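Local structure of leucyl-tRNA synthetase subunit alpha (Aquifex aeolicus, 3O0A) at residues P63-L68 with V107-Y112; V111-P116 with I122-A127; K19-V24 with T31-K36; I38-F43 with V56-E61. The protein probably removes wrongly attached amino acids from tRNA with this CP1 editing domain, as part of the enzyme that attaches leucine to its tRNA. One frame throughout, in Å; residues are numbered along the deposited sequence.

Interaction 1: residues P63-L68 with V107-Y112; sequences PLVPVL and VFLGVY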
# COMPACT_ATOMS: atom_id res chain seq x y z
N PRO A 63 -2.41 13.67 -2.34
CA PRO A 63 -1.53 14.53 -3.14
C PRO A 63 -0.54 13.78 -4.04
O PRO A 63 -0.09 14.31 -5.06
CB PRO A 63 -0.76 15.33 -2.08
CG PRO A 63 -1.66 15.36 -0.90
CD PRO A 63 -2.38 14.03 -0.91
N LEU A 64 -0.17 12.55 -3.67
CA LEU A 64 0.81 11.80 -4.47
C LEU A 64 0.20 11.13 -5.71
O LEU A 64 0.91 10.64 -6.58
CB LEU A 64 1.56 10.76 -3.62
CG LEU A 64 2.66 11.27 -2.69
CD1 LEU A 64 3.25 10.08 -1.94
CD2 LEU A 64 3.76 12.01 -3.47
N VAL A 65 -1.12 11.10 -5.80
CA VAL A 65 -1.74 10.46 -6.96
C VAL A 65 -1.28 11.06 -8.30
O VAL A 65 -0.81 10.32 -9.16
CB VAL A 65 -3.29 10.41 -6.86
CG1 VAL A 65 -3.90 9.97 -8.17
CG2 VAL A 65 -3.70 9.46 -5.73
N PRO A 66 -1.39 12.40 -8.49
CA PRO A 66 -0.90 12.96 -9.76
C PRO A 66 0.61 12.86 -9.94
O PRO A 66 1.08 12.64 -11.06
CB PRO A 66 -1.37 14.43 -9.72
CG PRO A 66 -1.64 14.73 -8.30
CD PRO A 66 -2.00 13.43 -7.63
N VAL A 67 1.36 12.98 -8.85
CA VAL A 67 2.81 12.85 -8.89
C VAL A 67 3.21 11.46 -9.39
O VAL A 67 3.98 11.33 -10.35
CB VAL A 67 3.45 13.11 -7.49
CG1 VAL A 67 4.95 12.87 -7.55
CG2 VAL A 67 3.15 14.54 -7.03
N LEU A 68 2.67 10.42 -8.75
CA LEU A 68 3.01 9.04 -9.11
C LEU A 68 2.48 8.63 -10.47
O LEU A 68 3.15 7.88 -11.20
CB LEU A 68 2.56 8.07 -8.02
CG LEU A 68 3.24 8.29 -6.67
CD1 LEU A 68 2.61 7.29 -5.68
CD2 LEU A 68 4.77 8.13 -6.75
N VAL A 107 -7.51 2.33 -10.04
CA VAL A 107 -6.67 2.57 -11.21
C VAL A 107 -5.21 2.39 -10.81
O VAL A 107 -4.81 2.73 -9.69
CB VAL A 107 -6.89 3.98 -11.81
CG1 VAL A 107 -8.28 4.10 -12.44
CG2 VAL A 107 -6.65 5.09 -10.77
N PHE A 108 -4.42 1.82 -11.72
CA PHE A 108 -2.99 1.59 -11.45
C PHE A 108 -2.23 2.86 -11.77
O PHE A 108 -2.44 3.45 -12.84
CB PHE A 108 -2.51 0.41 -12.30
CG PHE A 108 -1.02 0.13 -12.23
CD1 PHE A 108 -0.32 0.15 -11.03
CD2 PHE A 108 -0.33 -0.18 -13.41
CE1 PHE A 108 1.05 -0.12 -11.00
CE2 PHE A 108 1.03 -0.47 -13.40
CZ PHE A 108 1.73 -0.44 -12.19
N LEU A 109 -1.36 3.29 -10.86
CA LEU A 109 -0.58 4.51 -11.04
C LEU A 109 0.72 4.33 -11.84
O LEU A 109 1.39 5.30 -12.18
CB LEU A 109 -0.30 5.18 -9.68
CG LEU A 109 -1.54 5.49 -8.83
CD1 LEU A 109 -1.11 6.29 -7.57
CD2 LEU A 109 -2.68 6.21 -9.61
N GLY A 110 1.08 3.08 -12.13
CA GLY A 110 2.21 2.80 -13.01
C GLY A 110 3.57 2.78 -12.32
O GLY A 110 4.60 2.75 -12.98
N VAL A 111 3.57 2.81 -10.99
CA VAL A 111 4.83 2.74 -10.24
C VAL A 111 4.75 1.60 -9.24
O VAL A 111 3.66 1.15 -8.89
CB VAL A 111 5.16 4.06 -9.50
CG1 VAL A 111 5.38 5.20 -10.53
CG2 VAL A 111 4.05 4.44 -8.50
N TYR A 112 5.92 1.16 -8.79
CA TYR A 112 6.02 0.10 -7.79
C TYR A 112 6.75 0.61 -6.55
O TYR A 112 7.85 1.19 -6.65
CB TYR A 112 6.75 -1.10 -8.38
CG TYR A 112 6.00 -1.70 -9.54
CD1 TYR A 112 6.09 -1.15 -10.82
CD2 TYR A 112 5.17 -2.80 -9.35
CE1 TYR A 112 5.37 -1.70 -11.89
CE2 TYR A 112 4.47 -3.36 -10.41
CZ TYR A 112 4.57 -2.81 -11.66
OH TYR A 112 3.87 -3.38 -12.70
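Leu68 sets its CB against two methyl groups of the facing strand segment: CG2 of Val111 at 4.0 Å and CD1 of Leu109 at 4.1 Å. Farther out along the same side chain, Leu68 CD2 also touches Val111 CG2, and the two side chains cross at about a right angle. Val111 holds CG2 between its backbone N and carbonyl carbon (chi1 -64°), a setting in which its other methyl, CG1, comes to 3.6 Å from the carbonyl O of Leu68. One turn earlier, Val65 adds a lighter touch, CG1 to Leu109 CD2 at 4.2 Å. The grip is purely apolar; the carbonyl oxygens of Leu68 and Leu109 lie 3.3 Å apart, but both are acceptors and cannot bond to each other.

The helix turn that presents Val65 and Leu68 is fixed by the bond from Leu68 N to Leu64 O, 2.8 Å. On the strand side, Gly110 turns a corner with a positive phi of 84°, a conformation suited to glycine. Its N lies over the centre of the Phe108 ring, and its O receives a hydrogen bond from Asn77.

Helix 64-74 thus lies against the edge strand 106-114 of the mixed sheet. Leu58 of strand 55-58 touches Val65, Leu68 and Leu109 alike, while Val83 of helix 80-91 packs on both Val65 and Leu109.

Interaction 2: residues V111-P116 with I122-A127; sequences VYATNP and IPVWSA
Ile122 O is approached by two groups of the facing strand: Ala113 N donates a 2.8 Å hydrogen bond to it, bent to 148° at the hydrogen, and Tyr112 CA makes a CA-H...O contact at 3.3 Å. The return bond, from Ile122 N to Ala113 O, is straighter, and Ile122 CG1 also rests beside that same oxygen. Farther along, Val124 N reaches Val111 O at 3.0 Å. These bonds are the turn-side part of the ladder of the beta hairpin 106-114/121-127, in which Ala113 and Ile122 are the hydrogen-bonded antiparallel pair and Tyr112 and Pro123 the non-hydrogen-bonded one. The two short strand segments splay strongly, their directions 119° apart. Tyr112 and Pro123 share one face of the sheet; with CG beside the backbone N (chi1 -63°), the tyrosine ring lies obliquely against the proline, CE2 coming to 3.8 Å from Pro123 CB. On the Ala113 face, Val124 CG2 meets both Ala113 CB, at 3.8 Å, and Val111 CG2. Beyond the hairpin, Pro123 and Trp125 bond through their backbones to Val56 of strand 55-58, and Thr114 OG1 hydrogen-bonds to Glu13 of strand 6-13.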
# COMPACT_ATOMS: atom_id res chain seq x y z
N VAL A 111 3.57 2.81 -10.99
CA VAL A 111 4.83 2.74 -10.24
C VAL A 111 4.75 1.60 -9.24
O VAL A 111 3.66 1.15 -8.89
CB VAL A 111 5.16 4.06 -9.50
CG1 VAL A 111 5.38 5.20 -10.53
CG2 VAL A 111 4.05 4.44 -8.50
N TYR A 112 5.92 1.16 -8.79
CA TYR A 112 6.02 0.10 -7.79
C TYR A 112 6.75 0.61 -6.55
O TYR A 112 7.85 1.19 -6.65
CB TYR A 112 6.75 -1.10 -8.38
CG TYR A 112 6.00 -1.70 -9.54
CD1 TYR A 112 6.09 -1.15 -10.82
CD2 TYR A 112 5.17 -2.80 -9.35
CE1 TYR A 112 5.37 -1.70 -11.89
CE2 TYR A 112 4.47 -3.36 -10.41
CZ TYR A 112 4.57 -2.81 -11.66
OH TYR A 112 3.87 -3.38 -12.70
N ALA A 113 6.13 0.43 -5.41
CA ALA A 113 6.72 0.83 -4.14
C ALA A 113 7.53 -0.33 -3.60
O ALA A 113 7.13 -1.49 -3.70
CB ALA A 113 5.62 1.20 -3.16
N THR A 114 8.68 -0.02 -3.00
CA THR A 114 9.45 -1.02 -2.31
C THR A 114 8.88 -1.19 -0.92
O THR A 114 8.65 -0.21 -0.19
CB THR A 114 10.93 -0.61 -2.24
OG1 THR A 114 11.41 -0.42 -3.58
CG2 THR A 114 11.76 -1.68 -1.53
N ASN A 115 8.62 -2.44 -0.57
CA ASN A 115 8.22 -2.82 0.78
C ASN A 115 9.47 -2.84 1.66
O ASN A 115 10.40 -3.61 1.40
CB ASN A 115 7.56 -4.20 0.71
CG ASN A 115 7.01 -4.66 2.05
OD1 ASN A 115 7.46 -4.23 3.11
ND2 ASN A 115 6.02 -5.55 2.01
N PRO A 116 9.51 -2.00 2.71
CA PRO A 116 10.71 -1.89 3.55
C PRO A 116 10.99 -3.16 4.36
O PRO A 116 12.10 -3.35 4.85
CB PRO A 116 10.37 -0.72 4.49
CG PRO A 116 8.89 -0.72 4.57
CD PRO A 116 8.44 -1.11 3.18
N ILE A 122 5.99 -3.64 -5.20
CA ILE A 122 4.55 -3.90 -5.26
C ILE A 122 3.83 -2.70 -5.90
O ILE A 122 4.21 -1.56 -5.66
CB ILE A 122 3.96 -4.26 -3.85
CG1 ILE A 122 4.20 -3.15 -2.83
CG2 ILE A 122 4.56 -5.59 -3.34
CD1 ILE A 122 3.45 -3.39 -1.51
N PRO A 123 2.81 -2.97 -6.75
CA PRO A 123 2.18 -1.89 -7.52
C PRO A 123 1.37 -0.91 -6.68
O PRO A 123 0.72 -1.30 -5.70
CB PRO A 123 1.28 -2.64 -8.50
CG PRO A 123 0.94 -3.91 -7.79
CD PRO A 123 2.18 -4.27 -7.04
N VAL A 124 1.43 0.37 -7.06
CA VAL A 124 0.68 1.42 -6.39
C VAL A 124 -0.56 1.78 -7.21
O VAL A 124 -0.44 2.13 -8.39
CB VAL A 124 1.53 2.67 -6.14
CG1 VAL A 124 0.76 3.67 -5.26
CG2 VAL A 124 2.84 2.28 -5.47
N TRP A 125 -1.71 1.68 -6.55
CA TRP A 125 -3.03 1.96 -7.11
C TRP A 125 -3.70 3.12 -6.36
O TRP A 125 -3.26 3.52 -5.28
CB TRP A 125 -3.90 0.70 -6.95
CG TRP A 125 -3.55 -0.38 -7.89
CD1 TRP A 125 -2.40 -1.13 -7.92
CD2 TRP A 125 -4.37 -0.85 -8.95
NE1 TRP A 125 -2.46 -2.04 -8.95
CE2 TRP A 125 -3.65 -1.89 -9.60
CE3 TRP A 125 -5.64 -0.50 -9.43
CZ2 TRP A 125 -4.17 -2.58 -10.70
CZ3 TRP A 125 -6.15 -1.18 -10.53
CH2 TRP A 125 -5.42 -2.20 -11.15
N SER A 126 -4.76 3.68 -6.95
CA SER A 126 -5.70 4.51 -6.21
C SER A 126 -7.04 3.80 -6.27
O SER A 126 -7.34 3.13 -7.27
CB SER A 126 -5.81 5.92 -6.80
OG SER A 126 -6.61 6.77 -6.00
N ALA A 127 -7.83 3.91 -5.20
CA ALA A 127 -9.14 3.21 -5.15
C ALA A 127 -10.20 3.94 -4.34
O ALA A 127 -9.88 4.72 -3.44
CB ALA A 127 -8.97 1.78 -4.65

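Interaction 3: residues K19-V24 with T31-K36; sequences KFLNCV and TLLKEK
Leu21 is the first residue of 19-24 to reach the helix, and it does so with one methyl: CD2 touches Leu32 CD2 at 3.9 Å and Leu33 CD2 at 4.0 Å. It meets Leu33 at about a right angle, on the more exposed side of the contact. Asn22, next in line, accepts a hydrogen bond on OD1 from Arg74. Cys23 forms a disulfide with Cys70, which staples this loop to helix 64-74. The connection is therefore two-sided: a stretch between strand 6-13 and helix 26-35 is bonded covalently to one helix while its leucine and valine pack on the other. Backbone bonds from Cys23 N to Phe20 O, 2.9 Å, and from Val24 N to Leu21 O, 3.2 Å, coil it into successive tight turns. Val24 completes the walk with both methyls around Leu32 CD2, CG2 at 3.8 Å and CG1 at 4.0 Å. Leu32 extends across to them because its CG lies opposite the backbone N (chi1 178°). Ile38 of strand 37-44 touches both Val24 and Leu32. The helix itself ends just beyond, where Lys36 takes a positive phi of 56°.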
# COMPACT_ATOMS: atom_id res chain seq x y z
N LYS A 19 15.12 12.47 -14.92
CA LYS A 19 14.09 12.07 -15.89
C LYS A 19 12.67 12.32 -15.36
O LYS A 19 11.72 12.39 -16.15
CB LYS A 19 14.28 10.59 -16.24
CG LYS A 19 13.18 9.91 -17.07
CD LYS A 19 13.58 8.45 -17.38
CE LYS A 19 12.43 7.64 -17.98
NZ LYS A 19 12.94 6.30 -18.44
N PHE A 20 12.54 12.48 -14.04
CA PHE A 20 11.24 12.59 -13.41
C PHE A 20 11.01 13.86 -12.60
O PHE A 20 9.92 14.04 -12.03
CB PHE A 20 11.00 11.36 -12.53
CG PHE A 20 11.19 10.07 -13.24
CD1 PHE A 20 10.15 9.48 -13.94
CD2 PHE A 20 12.44 9.46 -13.24
CE1 PHE A 20 10.35 8.28 -14.62
CE2 PHE A 20 12.65 8.26 -13.91
CZ PHE A 20 11.59 7.68 -14.60
N LEU A 21 11.99 14.76 -12.58
CA LEU A 21 11.89 15.97 -11.75
C LEU A 21 10.65 16.82 -12.02
O LEU A 21 10.08 17.43 -11.10
CB LEU A 21 13.14 16.85 -11.90
CG LEU A 21 14.33 16.46 -11.04
CD1 LEU A 21 15.55 17.31 -11.45
CD2 LEU A 21 14.00 16.66 -9.54
N ASN A 22 10.22 16.89 -13.28
CA ASN A 22 9.04 17.71 -13.55
C ASN A 22 7.71 17.07 -13.13
O ASN A 22 6.66 17.70 -13.22
CB ASN A 22 9.04 18.30 -14.99
CG ASN A 22 8.65 17.28 -16.06
OD1 ASN A 22 8.18 16.19 -15.76
ND2 ASN A 22 8.78 17.68 -17.31
N CYS A 23 7.77 15.84 -12.63
CA CYS A 23 6.61 15.16 -12.05
C CYS A 23 6.39 15.51 -10.59
O CYS A 23 5.33 15.21 -10.05
CB CYS A 23 6.75 13.65 -12.14
SG CYS A 23 6.60 13.06 -13.82
N VAL A 24 7.40 16.09 -9.95
CA VAL A 24 7.38 16.24 -8.49
C VAL A 24 7.44 17.70 -8.06
O VAL A 24 8.13 18.51 -8.70
CB VAL A 24 8.50 15.42 -7.77
CG1 VAL A 24 8.57 13.97 -8.31
CG2 VAL A 24 9.84 16.09 -7.93
N THR A 31 14.40 15.10 -1.24
CA THR A 31 14.44 13.66 -0.95
C THR A 31 14.67 12.83 -2.22
O THR A 31 15.41 11.84 -2.20
CB THR A 31 13.15 13.21 -0.21
OG1 THR A 31 13.12 13.85 1.08
CG2 THR A 31 13.10 11.71 -0.00
N LEU A 32 14.02 13.24 -3.31
CA LEU A 32 14.17 12.56 -4.58
C LEU A 32 15.64 12.57 -5.03
O LEU A 32 16.18 11.54 -5.41
CB LEU A 32 13.29 13.20 -5.65
CG LEU A 32 13.39 12.59 -7.05
CD1 LEU A 32 12.96 11.13 -7.05
CD2 LEU A 32 12.55 13.39 -8.05
N LEU A 33 16.27 13.73 -4.98
CA LEU A 33 17.66 13.83 -5.45
C LEU A 33 18.67 13.19 -4.49
O LEU A 33 19.63 12.56 -4.94
CB LEU A 33 18.03 15.28 -5.77
CG LEU A 33 17.28 15.96 -6.92
CD1 LEU A 33 17.66 17.43 -6.94
CD2 LEU A 33 17.59 15.31 -8.27
N LYS A 34 18.45 13.35 -3.19
CA LYS A 34 19.39 12.85 -2.19
C LYS A 34 19.23 11.36 -1.94
O LYS A 34 20.21 10.65 -1.80
CB LYS A 34 19.25 13.60 -0.85
CG LYS A 34 19.62 15.07 -0.88
CD LYS A 34 19.48 15.70 0.52
CE LYS A 34 19.62 17.23 0.46
NZ LYS A 34 21.05 17.65 0.47
N GLU A 35 17.98 10.91 -1.85
CA GLU A 35 17.71 9.51 -1.49
C GLU A 35 17.27 8.63 -2.65
O GLU A 35 17.20 7.40 -2.50
CB GLU A 35 16.66 9.43 -0.38
CG GLU A 35 17.04 10.12 0.93
CD GLU A 35 16.11 9.73 2.06
OE1 GLU A 35 15.83 8.52 2.23
OE2 GLU A 35 15.66 10.63 2.79
N LYS A 36 16.95 9.25 -3.79
CA LYS A 36 16.42 8.55 -4.97
C LYS A 36 15.16 7.77 -4.59
O LYS A 36 14.96 6.61 -4.99
CB LYS A 36 17.49 7.66 -5.62
CG LYS A 36 18.56 8.46 -6.40
CD LYS A 36 19.54 7.53 -7.09
CE LYS A 36 20.37 8.28 -8.12
NZ LYS A 36 21.43 7.42 -8.73

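Interaction 4: residues I38-F43 with V56-E61; sequences IYIDVF and VVLAPE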
# COMPACT_ATOMS: atom_id res chain seq x y z
N ILE A 38 10.72 8.41 -3.44
CA ILE A 38 9.51 9.16 -3.09
C ILE A 38 8.78 8.34 -2.05
O ILE A 38 8.38 7.22 -2.31
CB ILE A 38 8.58 9.42 -4.31
CG1 ILE A 38 9.32 10.24 -5.39
CG2 ILE A 38 7.26 10.10 -3.86
CD1 ILE A 38 9.61 11.68 -5.05
N TYR A 39 8.67 8.88 -0.84
CA TYR A 39 8.09 8.09 0.25
C TYR A 39 6.57 8.06 0.20
O TYR A 39 5.94 9.09 -0.05
CB TYR A 39 8.55 8.62 1.60
CG TYR A 39 9.96 8.21 1.94
CD1 TYR A 39 10.24 6.91 2.39
CD2 TYR A 39 11.02 9.10 1.81
CE1 TYR A 39 11.53 6.51 2.72
CE2 TYR A 39 12.33 8.70 2.14
CZ TYR A 39 12.57 7.41 2.59
OH TYR A 39 13.84 7.00 2.91
N ILE A 40 6.01 6.88 0.49
CA ILE A 40 4.57 6.74 0.70
C ILE A 40 4.38 6.20 2.11
O ILE A 40 4.51 5.00 2.36
CB ILE A 40 3.95 5.76 -0.32
CG1 ILE A 40 4.28 6.23 -1.75
CG2 ILE A 40 2.44 5.63 -0.14
CD1 ILE A 40 5.57 5.70 -2.30
N ASP A 41 4.07 7.10 3.03
CA ASP A 41 3.86 6.69 4.41
C ASP A 41 2.46 6.11 4.55
O ASP A 41 1.48 6.71 4.09
CB ASP A 41 4.01 7.86 5.37
CG ASP A 41 5.42 8.42 5.44
OD1 ASP A 41 6.39 7.72 5.06
OD2 ASP A 41 5.55 9.58 5.90
N VAL A 42 2.37 4.94 5.17
CA VAL A 42 1.07 4.32 5.40
C VAL A 42 0.85 4.15 6.89
O VAL A 42 1.79 3.88 7.63
CB VAL A 42 0.88 2.96 4.63
CG1 VAL A 42 1.21 3.10 3.13
CG2 VAL A 42 1.70 1.82 5.23
N PHE A 43 -0.38 4.34 7.35
CA PHE A 43 -0.72 3.92 8.69
C PHE A 43 -1.41 2.56 8.68
O PHE A 43 -2.28 2.31 7.86
CB PHE A 43 -1.60 4.94 9.41
CG PHE A 43 -2.08 4.46 10.75
CD1 PHE A 43 -1.24 4.46 11.86
CD2 PHE A 43 -3.37 3.95 10.88
CE1 PHE A 43 -1.69 3.97 13.09
CE2 PHE A 43 -3.83 3.47 12.11
CZ PHE A 43 -2.98 3.48 13.21
N VAL A 56 -0.15 -1.25 -2.81
CA VAL A 56 -0.39 -0.05 -2.03
C VAL A 56 -1.54 0.70 -2.68
O VAL A 56 -1.61 0.75 -3.91
CB VAL A 56 0.89 0.82 -1.99
CG1 VAL A 56 0.64 2.20 -1.37
CG2 VAL A 56 2.00 0.08 -1.23
N VAL A 57 -2.43 1.27 -1.87
CA VAL A 57 -3.52 2.10 -2.40
C VAL A 57 -3.53 3.49 -1.77
O VAL A 57 -3.50 3.62 -0.55
CB VAL A 57 -4.92 1.45 -2.22
CG1 VAL A 57 -6.01 2.43 -2.65
CG2 VAL A 57 -5.03 0.16 -3.03
N LEU A 58 -3.58 4.52 -2.61
CA LEU A 58 -3.76 5.89 -2.17
C LEU A 58 -5.22 6.26 -2.35
O LEU A 58 -5.83 5.91 -3.36
CB LEU A 58 -2.92 6.84 -3.04
CG LEU A 58 -1.42 6.98 -2.76
CD1 LEU A 58 -0.72 5.65 -2.53
CD2 LEU A 58 -0.73 7.81 -3.85
N ALA A 59 -5.77 6.98 -1.38
CA ALA A 59 -7.08 7.61 -1.61
C ALA A 59 -7.01 8.51 -2.87
O ALA A 59 -5.97 9.07 -3.19
CB ALA A 59 -7.47 8.42 -0.41
N PRO A 60 -8.14 8.65 -3.58
CA PRO A 60 -8.16 9.44 -4.83
C PRO A 60 -7.67 10.87 -4.64
O PRO A 60 -7.05 11.43 -5.56
CB PRO A 60 -9.64 9.45 -5.23
CG PRO A 60 -10.28 8.34 -4.47
CD PRO A 60 -9.46 8.07 -3.25
N GLU A 61 -7.92 11.46 -3.47
CA GLU A 61 -7.52 12.84 -3.21
C GLU A 61 -6.10 12.97 -2.67
O GLU A 61 -5.65 14.08 -2.38
CB GLU A 61 -8.48 13.54 -2.23
CG GLU A 61 -9.94 13.34 -2.55
CD GLU A 61 -10.53 12.11 -1.86
OE1 GLU A 61 -9.79 11.18 -1.48
OE2 GLU A 61 -11.76 12.10 -1.67
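Ile40 faces Val56 and Leu58 from a different sheet, its CA 8.8 Å from Val56 CA and 8.9 Å from Leu58 CA, a spacing at which the strands meet through side chains and not through backbone bridges. The whole touch is made by one methyl of Ile40. Its CG2 lies on the far side of CB from the backbone N, with chi1 at -56°, and is thereby carried toward the other strand, where it bears on Leu58 CD1 at 4.0 Å and on Val56 CG1 at 4.1 Å. Val56 answers in the same manner, its CG1 also extended away from its own N (chi1 171°), and meets Ile40 at a slant. Leu58 comes in across the isoleucine at about a right angle, with the outer end of its side chain, CD1, doing the touching.

Strand 37-44 is an outer strand of the antiparallel sheet with 6-13 and 211-213, whereas 55-58 lies inside the mixed sheet between 121-127 and 138-141; the packing of the two is consistent with the beta-barrel-like core known for this editing-domain family. Asp41, which takes no part in the contact, makes a salt bridge with Arg9, whose cation also sits on the Tyr39 ring. Leu58 is covered further by Leu64 of helix 64-74.

With 106 Å² buried and only aliphatic groups meeting, the contact offers shape and exclusion of water rather than directional bonds, so it joins the two sheets here without fixing their register by hydrogen bonding.

In the fold
From the N terminus, interaction 3 comes first, folding the loop 19-24 back onto helix 26-35 over six residues. Interaction 4 then closes the excursion between strands 37-44 and 55-58 and joins the two main sheets. Interaction 1 closes the longest loop, 38 mostly helical residues, bringing helix 64-74 to strand 106-114. Interactions 3, 4 and 1 follow in series; interaction 2, a hairpin, starts on the segment where interaction 1 ends, sharing Val111 and Tyr112 with it, and none is nested within another. In space they still meet: interactions 2 and 4 use the neighbouring strands 121-127 and 55-58, and Val67 packs on Val24, linking 1 and 3.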